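Local coordinates for protein CalS11 (Micromonospora echinospora, PDB 3TOS) that probably acts as an S-adenosylmethionine-dependent O-methyltransferase in calicheamicin biosynthesis and binds S-adenosyl-L-homocysteine, glutamate and a sodium ion, at residues 56-61 with 248-253; 86-91 with 101-106; 198-203 with 231-236. One frame throughout, in Å; residues are numbered along the deposited sequence.

Interaction 1: 56-61 with 248-253; sequences LLSMDA and PAPAYL
S58 and P250 meet where helix 50-65 packs against the chain entering strand 251-254. The fold is the Rossmann-like methyltransferase fold, and this strand runs antiparallel to 211-215. S58 points toward the 248-253 segment, and the proline ring presents its CD atom to it. S58 CB lies 3.8 Å from P250 CD, and S58 OG is 3.9 Å from that same CD. M59, a selenomethionine, approaches the ring from another corner. Its CB points away from P250, but the chain folds at chi2, and its last torsion (chi3 100°) swings the methyl CE to 4.4 Å from P250 CG. Y187 of strand 183-188 touches both M59 and P250, so the ring also packs on the sheet.

The peptide bond before P250 is cis. This places A249 O and P250 CD on the same side of the bond, both facing the helix. The ring carbon touches S58 directly, while the carbonyl is reached through a water. S58 OG stands beside its own backbone N (chi1 -71°), which turns it to that water and to R247 NH1, just before 248-253. It also bonds to T54 O in its own helix. A249 borders the glutamate site near D216, and its side chain lies about 4 Å from the sodium ion. The water donates to A249 O at 2.7 Å and is hydrogen-bonded to S58 OG, also at 2.7 Å.

Interaction 2: 86-91 with 101-106; sequences TFAALR and RRIVGF
Helix 86-91 and strand 103-106 run antiparallel (178°) with axes 10.1 Å apart, F87 facing I103 and R91 facing R101. I103 points from the strand toward the helix, and its CD1 does most of the touching. That methyl lies 3.8 Å from F87 CB and 3.6 Å from A88 N, while the F87 ring leads away toward I73. CD1 also sits over the centre of one face of the R91 guanidinium, 3.6 Å above its plane. The two segments are the helix and the second strand of a beta-alpha-beta unit that begins with strand 72-76, in the Rossmann-like methyltransferase domain. R91 approaches I103 from the opposite direction and bends at chi3 (62°), which brings the guanidinium edge to the backbone of R101. R91 NH1 donates to R101 O at 2.9 Å, in the carbonyl plane. NH1 also bonds to R159 O, and NH2 forms a salt bridge with E148. An alanine here would remove the guanidinium, and is likely to leave E148 without this charged mate and I103 CD1 without its flat cover. R101 slides past R91, with R91 CD 4.1 Å from R101 CB, and its own guanidinium turns to E95.

Interaction 3: 198-203 with 231-236; sequences AVLEAI and RKVLGL
V233 fits against L200 and E201, near the C-terminal ends of helices 193-203 and 225-233. Both methyls touch E201 CG, each at 4.1 Å, and V233 CG1 also meets L200 CB at 4.3 Å. V233 CG2 is 3.9 Å from E201 OE2. The valine and glutamate side chains cross at a slant. The backbones come close here, with E201 CA and V233 CA 7.0 Å apart.

The torsions explain the E201 approach. CG stands beside the backbone N (chi1 -73°), and the chain is extended beyond it, which brings OE2 to the CG2 methyl. K197, one turn earlier in the same helix, makes a salt bridge to that OE2. K197 also touches V233, so both members of the ion pair border the valine. On the inner side, L200 packs on F188 of strand 183-188, which ties the contact to the sheet. L234 is the first residue after helix 225-233 to leave helical angles, and its side chain packs on R204 and W255. Beyond it, L236 O bonds to T208 OG1 of a neighbouring subunit.

Between the segments this is packing of helix on helix by van der Waals contact. The carboxylate finds its charged partner within its own helix, so V233 probably meets a largely compensated charge.

In the fold
Interactions 1 and 2 are neighbours, with centres 15 Å apart. Helices 50-65 and 82-94 pack together there, and M59 SE lies 3.8 Å from F87 CZ. Interaction 3 is more remote, its centre 20 Å from that of interaction 1 and 23 Å from that of interaction 2. Along the chain, interaction 2 closes before interaction 3 opens, and both fall between the two halves of interaction 1. Interaction 1 thus brings an early helix to the last strand of the chain, 251-254, in the central mixed sheet. All three lie around this one sheet. Interactions 1 and 2 both border the second subunit, and interactions 1 and 3 the third. Parts of each contact therefore also lie at subunit interfaces of the assembly.

Interaction 1: 56-61 with 248-253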
loop_
_atom_site.group_PDB
_atom_site.type_symbol
_atom_site.label_atom_id
_atom_site.label_comp_id
_atom_site.label_asym_id
_atom_site.label_seq_id
_atom_site.Cartn_x
_atom_site.Cartn_y
_atom_site.Cartn_z
ATOM N N LEU B 56 -10.322 -19.651 -21.240
ATOM C CA LEU B 56 -9.749 -20.414 -20.147
ATOM C C LEU B 56 -9.193 -19.497 -19.052
ATOM O O LEU B 56 -9.496 -19.677 -17.893
ATOM C CB LEU B 56 -8.708 -21.420 -20.689
ATOM C CG LEU B 56 -8.068 -22.336 -19.637
ATOM C CD1 LEU B 56 -7.520 -23.544 -20.383
ATOM C CD2 LEU B 56 -6.962 -21.631 -18.827
ATOM N N LEU B 57 -8.438 -18.488 -19.447
ATOM C CA LEU B 57 -7.844 -17.595 -18.505
ATOM C C LEU B 57 -8.955 -16.794 -17.797
ATOM O O LEU B 57 -8.831 -16.434 -16.627
ATOM C CB LEU B 57 -6.851 -16.653 -19.189
ATOM C CG LEU B 57 -5.608 -17.341 -19.774
ATOM C CD1 LEU B 57 -4.847 -16.329 -20.610
ATOM C CD2 LEU B 57 -4.749 -17.910 -18.635
ATOM N N SER B 58 -10.045 -16.435 -18.527
ATOM C CA SER B 58 -11.148 -15.685 -17.894
ATOM C C SER B 58 -11.885 -16.559 -16.866
ATOM O O SER B 58 -12.193 -16.073 -15.759
ATOM C CB SER B 58 -12.161 -15.197 -18.936
ATOM O OG SER B 58 -11.537 -14.163 -19.687
HETATM N N MSE B 59 -12.119 -17.834 -17.176
HETATM C CA MSE B 59 -12.731 -18.733 -16.178
HETATM C C MSE B 59 -11.857 -18.871 -14.934
HETATM O O MSE B 59 -12.383 -18.908 -13.798
HETATM C CB MSE B 59 -13.049 -20.101 -16.774
HETATM C CG MSE B 59 -14.084 -20.086 -17.914
HETATM SE SE MSE B 59 -15.758 -19.161 -17.526
HETATM C CE MSE B 59 -15.404 -17.462 -18.421
ATOM N N ASP B 60 -10.546 -18.953 -15.153
ATOM C CA ASP B 60 -9.609 -19.020 -14.052
ATOM C C ASP B 60 -9.654 -17.743 -13.202
ATOM O O ASP B 60 -9.593 -17.818 -11.969
ATOM C CB ASP B 60 -8.168 -19.265 -14.573
ATOM C CG ASP B 60 -7.155 -19.217 -13.489
ATOM O OD1 ASP B 60 -7.127 -20.170 -12.709
ATOM O OD2 ASP B 60 -6.342 -18.278 -13.426
ATOM N N ALA B 61 -9.787 -16.579 -13.848
ATOM C CA ALA B 61 -9.848 -15.311 -13.114
ATOM C C ALA B 61 -11.130 -15.258 -12.264
ATOM O O ALA B 61 -11.084 -14.824 -11.098
ATOM C CB ALA B 61 -9.830 -14.126 -14.092
ATOM N N PRO B 248 -13.941 -8.622 -24.253
ATOM C CA PRO B 248 -15.310 -8.064 -24.289
ATOM C C PRO B 248 -16.290 -8.790 -23.374
ATOM O O PRO B 248 -17.325 -8.197 -22.995
ATOM C CB PRO B 248 -15.722 -8.281 -25.756
ATOM C CG PRO B 248 -14.919 -9.480 -26.183
ATOM C CD PRO B 248 -13.569 -9.284 -25.522
ATOM N N ALA B 249 -15.968 -10.029 -22.997
ATOM C CA ALA B 249 -16.818 -10.878 -22.114
ATOM C C ALA B 249 -15.834 -11.770 -21.383
ATOM O O ALA B 249 -14.765 -12.087 -21.938
ATOM C CB ALA B 249 -17.785 -11.730 -22.958
ATOM N N PRO B 250 -16.197 -12.224 -20.184
ATOM C CA PRO B 250 -17.486 -11.964 -19.508
ATOM C C PRO B 250 -17.579 -10.583 -18.868
ATOM O O PRO B 250 -16.546 -9.915 -18.613
ATOM C CB PRO B 250 -17.485 -13.028 -18.435
ATOM C CG PRO B 250 -16.053 -13.101 -18.008
ATOM C CD PRO B 250 -15.293 -13.063 -19.344
ATOM N N ALA B 251 -18.807 -10.168 -18.597
ATOM C CA ALA B 251 -19.039 -9.044 -17.710
ATOM C C ALA B 251 -19.446 -9.653 -16.372
ATOM O O ALA B 251 -20.251 -10.588 -16.345
ATOM C CB ALA B 251 -20.157 -8.187 -18.236
ATOM N N TYR B 252 -18.915 -9.133 -15.271
ATOM C CA TYR B 252 -19.213 -9.779 -13.996
ATOM C C TYR B 252 -19.307 -8.746 -12.901
ATOM O O TYR B 252 -18.730 -7.675 -12.968
ATOM C CB TYR B 252 -18.112 -10.825 -13.638
ATOM C CG TYR B 252 -16.780 -10.234 -13.282
ATOM C CD1 TYR B 252 -15.898 -9.766 -14.270
ATOM C CD2 TYR B 252 -16.373 -10.188 -11.949
ATOM C CE1 TYR B 252 -14.675 -9.220 -13.929
ATOM C CE2 TYR B 252 -15.153 -9.641 -11.599
ATOM C CZ TYR B 252 -14.310 -9.150 -12.597
ATOM O OH TYR B 252 -13.099 -8.629 -12.209
ATOM N N LEU B 253 -20.100 -9.089 -11.899
ATOM C CA LEU B 253 -20.250 -8.228 -10.723
ATOM C C LEU B 253 -19.992 -9.037 -9.437
ATOM O O LEU B 253 -20.176 -10.251 -9.398
ATOM C CB LEU B 253 -21.652 -7.613 -10.725
ATOM C CG LEU B 253 -22.832 -8.579 -10.596
ATOM C CD1 LEU B 253 -23.146 -8.811 -9.090
ATOM C CD2 LEU B 253 -24.030 -7.913 -11.278
HETATM O O HOH W 1 -12.881 -14.081 -22.026
#

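Interaction 2: 86-91 with 101-106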
loop_
_atom_site.group_PDB
_atom_site.type_symbol
_atom_site.label_atom_id
_atom_site.label_comp_id
_atom_site.label_asym_id
_atom_site.label_seq_id
_atom_site.Cartn_x
_atom_site.Cartn_y
_atom_site.Cartn_z
ATOM N N THR B 86 -13.325 -26.871 -17.750
ATOM C CA THR B 86 -12.382 -25.912 -17.196
ATOM C C THR B 86 -12.483 -25.840 -15.647
ATOM O O THR B 86 -11.488 -25.934 -14.945
ATOM C CB THR B 86 -12.619 -24.520 -17.786
ATOM O OG1 THR B 86 -12.576 -24.658 -19.229
ATOM C CG2 THR B 86 -11.502 -23.590 -17.297
ATOM N N PHE B 87 -13.714 -25.649 -15.150
ATOM C CA PHE B 87 -13.944 -25.626 -13.688
ATOM C C PHE B 87 -13.515 -26.921 -12.985
ATOM O O PHE B 87 -12.956 -26.851 -11.886
ATOM C CB PHE B 87 -15.402 -25.330 -13.371
ATOM C CG PHE B 87 -15.839 -23.942 -13.772
ATOM C CD1 PHE B 87 -15.000 -22.866 -13.631
ATOM C CD2 PHE B 87 -17.091 -23.743 -14.359
ATOM C CE1 PHE B 87 -15.454 -21.524 -14.063
ATOM C CE2 PHE B 87 -17.529 -22.492 -14.780
ATOM C CZ PHE B 87 -16.724 -21.356 -14.622
ATOM N N ALA B 88 -13.776 -28.100 -13.607
ATOM C CA ALA B 88 -13.373 -29.337 -12.979
ATOM C C ALA B 88 -11.853 -29.419 -12.777
ATOM O O ALA B 88 -11.379 -29.895 -11.717
ATOM C CB ALA B 88 -13.842 -30.521 -13.832
ATOM N N ALA B 89 -11.092 -28.958 -13.779
ATOM C CA ALA B 89 -9.644 -28.995 -13.682
ATOM C C ALA B 89 -9.162 -27.945 -12.675
ATOM O O ALA B 89 -8.263 -28.207 -11.875
ATOM C CB ALA B 89 -8.993 -28.765 -15.076
ATOM N N LEU B 90 -9.733 -26.745 -12.736
ATOM C CA LEU B 90 -9.322 -25.696 -11.817
ATOM C C LEU B 90 -9.649 -26.029 -10.356
ATOM O O LEU B 90 -8.915 -25.634 -9.461
ATOM C CB LEU B 90 -9.997 -24.353 -12.211
ATOM C CG LEU B 90 -9.585 -23.726 -13.554
ATOM C CD1 LEU B 90 -10.489 -22.517 -13.869
ATOM C CD2 LEU B 90 -8.108 -23.329 -13.539
ATOM N N ARG B 91 -10.753 -26.717 -10.133
ATOM C CA ARG B 91 -11.090 -27.137 -8.770
ATOM C C ARG B 91 -10.023 -28.097 -8.239
ATOM O O ARG B 91 -9.692 -28.081 -7.034
ATOM C CB ARG B 91 -12.506 -27.750 -8.745
ATOM C CG ARG B 91 -12.959 -28.249 -7.392
ATOM C CD ARG B 91 -14.349 -28.861 -7.437
ATOM N NE ARG B 91 -14.372 -30.043 -8.324
ATOM C CZ ARG B 91 -15.494 -30.683 -8.687
ATOM N NH1 ARG B 91 -16.688 -30.279 -8.208
ATOM N NH2 ARG B 91 -15.416 -31.739 -9.530
ATOM N N ARG B 101 -17.469 -27.896 -2.968
ATOM C CA ARG B 101 -17.479 -27.036 -4.135
ATOM C C ARG B 101 -18.088 -27.806 -5.298
ATOM O O ARG B 101 -17.372 -28.310 -6.163
ATOM C CB ARG B 101 -16.089 -26.523 -4.522
ATOM C CG ARG B 101 -16.130 -25.491 -5.683
ATOM C CD ARG B 101 -16.543 -24.131 -5.226
ATOM N NE ARG B 101 -15.502 -23.512 -4.411
ATOM C CZ ARG B 101 -15.647 -22.406 -3.685
ATOM N NH1 ARG B 101 -16.822 -21.746 -3.612
ATOM N NH2 ARG B 101 -14.580 -21.955 -3.019
ATOM N N ARG B 102 -19.402 -27.960 -5.296
ATOM C CA ARG B 102 -20.126 -28.619 -6.367
ATOM C C ARG B 102 -20.102 -27.755 -7.629
ATOM O O ARG B 102 -20.201 -26.523 -7.563
ATOM C CB ARG B 102 -21.589 -28.838 -5.932
ATOM C CG ARG B 102 -22.422 -29.708 -6.928
ATOM C CD ARG B 102 -23.797 -30.071 -6.305
ATOM N NE ARG B 102 -23.688 -31.147 -5.318
ATOM C CZ ARG B 102 -24.690 -31.506 -4.525
ATOM N NH1 ARG B 102 -25.836 -30.810 -4.562
ATOM N NH2 ARG B 102 -24.542 -32.541 -3.659
ATOM N N ILE B 103 -20.047 -28.432 -8.789
ATOM C CA ILE B 103 -20.197 -27.777 -10.101
ATOM C C ILE B 103 -21.492 -28.255 -10.692
ATOM O O ILE B 103 -21.695 -29.452 -10.836
ATOM C CB ILE B 103 -19.041 -28.168 -11.074
ATOM C CG1 ILE B 103 -17.729 -27.580 -10.548
ATOM C CG2 ILE B 103 -19.356 -27.634 -12.498
ATOM C CD1 ILE B 103 -16.476 -28.211 -11.187
ATOM N N VAL B 104 -22.404 -27.337 -11.001
ATOM C CA VAL B 104 -23.766 -27.715 -11.439
ATOM C C VAL B 104 -23.988 -27.051 -12.783
ATOM O O VAL B 104 -23.900 -25.817 -12.897
ATOM C CB VAL B 104 -24.885 -27.275 -10.440
ATOM C CG1 VAL B 104 -26.159 -27.922 -10.804
ATOM C CG2 VAL B 104 -24.447 -27.648 -8.997
ATOM N N GLY B 105 -24.226 -27.866 -13.802
ATOM C CA GLY B 105 -24.457 -27.338 -15.152
ATOM C C GLY B 105 -25.882 -27.590 -15.582
ATOM O O GLY B 105 -26.376 -28.687 -15.508
ATOM N N PHE B 106 -26.568 -26.539 -16.009
ATOM C CA PHE B 106 -27.974 -26.643 -16.423
ATOM C C PHE B 106 -28.090 -26.395 -17.914
ATOM O O PHE B 106 -27.566 -25.389 -18.437
ATOM C CB PHE B 106 -28.876 -25.574 -15.722
ATOM C CG PHE B 106 -28.915 -25.661 -14.230
ATOM C CD1 PHE B 106 -27.899 -25.092 -13.447
ATOM C CD2 PHE B 106 -30.011 -26.257 -13.577
ATOM C CE1 PHE B 106 -27.969 -25.156 -12.016
ATOM C CE2 PHE B 106 -30.053 -26.335 -12.164
ATOM C CZ PHE B 106 -29.043 -25.796 -11.397
#

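Interaction 3: 198-203 with 231-236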
loop_
_atom_site.group_PDB
_atom_site.type_symbol
_atom_site.label_atom_id
_atom_site.label_comp_id
_atom_site.label_asym_id
_atom_site.label_seq_id
_atom_site.Cartn_x
_atom_site.Cartn_y
_atom_site.Cartn_z
ATOM N N ALA B 198 -35.643 -15.411 -15.276
ATOM C CA ALA B 198 -36.135 -16.381 -14.288
ATOM C C ALA B 198 -35.015 -16.879 -13.366
ATOM O O ALA B 198 -35.249 -17.091 -12.161
ATOM C CB ALA B 198 -36.759 -17.585 -15.026
ATOM N N VAL B 199 -33.832 -17.129 -13.930
ATOM C CA VAL B 199 -32.788 -17.685 -13.114
ATOM C C VAL B 199 -32.205 -16.620 -12.217
ATOM O O VAL B 199 -31.917 -16.888 -11.057
ATOM C CB VAL B 199 -31.706 -18.323 -13.996
ATOM C CG1 VAL B 199 -30.469 -18.651 -13.142
ATOM C CG2 VAL B 199 -32.260 -19.596 -14.664
ATOM N N LEU B 200 -32.073 -15.379 -12.701
ATOM C CA LEU B 200 -31.585 -14.313 -11.827
ATOM C C LEU B 200 -32.504 -14.188 -10.624
ATOM O O LEU B 200 -32.045 -14.027 -9.477
ATOM C CB LEU B 200 -31.593 -12.958 -12.568
ATOM C CG LEU B 200 -30.383 -12.648 -13.407
ATOM C CD1 LEU B 200 -30.745 -11.379 -14.243
ATOM C CD2 LEU B 200 -29.113 -12.417 -12.513
ATOM N N GLU B 201 -33.807 -14.230 -10.874
ATOM C CA GLU B 201 -34.799 -14.108 -9.737
ATOM C C GLU B 201 -34.652 -15.279 -8.729
ATOM O O GLU B 201 -34.722 -15.070 -7.493
ATOM C CB GLU B 201 -36.220 -14.052 -10.314
ATOM C CG GLU B 201 -36.503 -12.740 -10.966
ATOM C CD GLU B 201 -37.662 -12.771 -11.934
ATOM O OE1 GLU B 201 -38.144 -13.866 -12.310
ATOM O OE2 GLU B 201 -38.065 -11.657 -12.378
ATOM N N ALA B 202 -34.472 -16.484 -9.260
ATOM C CA ALA B 202 -34.355 -17.695 -8.442
ATOM C C ALA B 202 -33.075 -17.747 -7.566
ATOM O O ALA B 202 -33.145 -18.205 -6.410
ATOM C CB ALA B 202 -34.404 -18.968 -9.368
ATOM N N ILE B 203 -31.937 -17.292 -8.112
ATOM C CA ILE B 203 -30.692 -17.485 -7.390
ATOM C C ILE B 203 -30.465 -16.444 -6.297
ATOM O O ILE B 203 -29.621 -16.668 -5.423
ATOM C CB ILE B 203 -29.449 -17.509 -8.314
ATOM C CG1 ILE B 203 -29.240 -16.145 -8.978
ATOM C CG2 ILE B 203 -29.515 -18.657 -9.304
ATOM C CD1 ILE B 203 -27.882 -16.031 -9.678
ATOM N N ARG B 231 -31.832 -5.325 -16.485
ATOM C CA ARG B 231 -32.476 -4.033 -16.271
ATOM C C ARG B 231 -33.852 -4.187 -15.633
ATOM O O ARG B 231 -34.302 -3.319 -14.840
ATOM C CB ARG B 231 -32.546 -3.266 -17.599
ATOM C CG ARG B 231 -31.250 -2.566 -17.905
ATOM C CD ARG B 231 -31.371 -1.603 -19.115
ATOM N NE ARG B 231 -31.574 -2.261 -20.420
ATOM C CZ ARG B 231 -32.673 -2.169 -21.162
ATOM N NH1 ARG B 231 -32.678 -2.792 -22.333
ATOM N NH2 ARG B 231 -33.729 -1.463 -20.739
ATOM N N LYS B 232 -34.505 -5.299 -15.908
ATOM C CA LYS B 232 -35.795 -5.598 -15.234
ATOM C C LYS B 232 -35.677 -6.064 -13.795
ATOM O O LYS B 232 -36.528 -5.734 -12.972
ATOM C CB LYS B 232 -36.622 -6.610 -16.011
ATOM C CG LYS B 232 -37.176 -5.959 -17.300
ATOM C CD LYS B 232 -38.275 -6.748 -17.895
ATOM C CE LYS B 232 -38.643 -6.274 -19.297
ATOM N NZ LYS B 232 -39.510 -5.043 -19.335
ATOM N N VAL B 233 -34.660 -6.849 -13.479
ATOM C CA VAL B 233 -34.625 -7.505 -12.179
ATOM C C VAL B 233 -33.870 -6.638 -11.161
ATOM O O VAL B 233 -34.313 -6.464 -10.007
ATOM C CB VAL B 233 -33.944 -8.888 -12.337
ATOM C CG1 VAL B 233 -33.819 -9.583 -10.978
ATOM C CG2 VAL B 233 -34.752 -9.768 -13.273
ATOM N N LEU B 234 -32.717 -6.105 -11.594
ATOM C CA LEU B 234 -31.799 -5.427 -10.671
ATOM C C LEU B 234 -31.481 -3.975 -11.020
ATOM O O LEU B 234 -31.313 -3.135 -10.112
ATOM C CB LEU B 234 -30.462 -6.202 -10.571
ATOM C CG LEU B 234 -30.556 -7.646 -10.008
ATOM C CD1 LEU B 234 -29.182 -8.316 -9.951
ATOM C CD2 LEU B 234 -31.130 -7.679 -8.627
ATOM N N GLY B 235 -31.366 -3.692 -12.320
ATOM C CA GLY B 235 -30.794 -2.435 -12.795
ATOM C C GLY B 235 -29.309 -2.616 -13.072
ATOM O O GLY B 235 -28.610 -3.334 -12.313
ATOM N N LEU B 236 -28.800 -1.965 -14.121
ATOM C CA LEU B 236 -27.380 -2.118 -14.467
ATOM C C LEU B 236 -26.452 -1.468 -13.457
ATOM O O LEU B 236 -25.273 -1.824 -13.426
ATOM C CB LEU B 236 -27.114 -1.566 -15.879
ATOM C CG LEU B 236 -27.681 -2.455 -17.008
ATOM C CD1 LEU B 236 -27.651 -1.732 -18.384
ATOM C CD2 LEU B 236 -26.901 -3.774 -17.145
#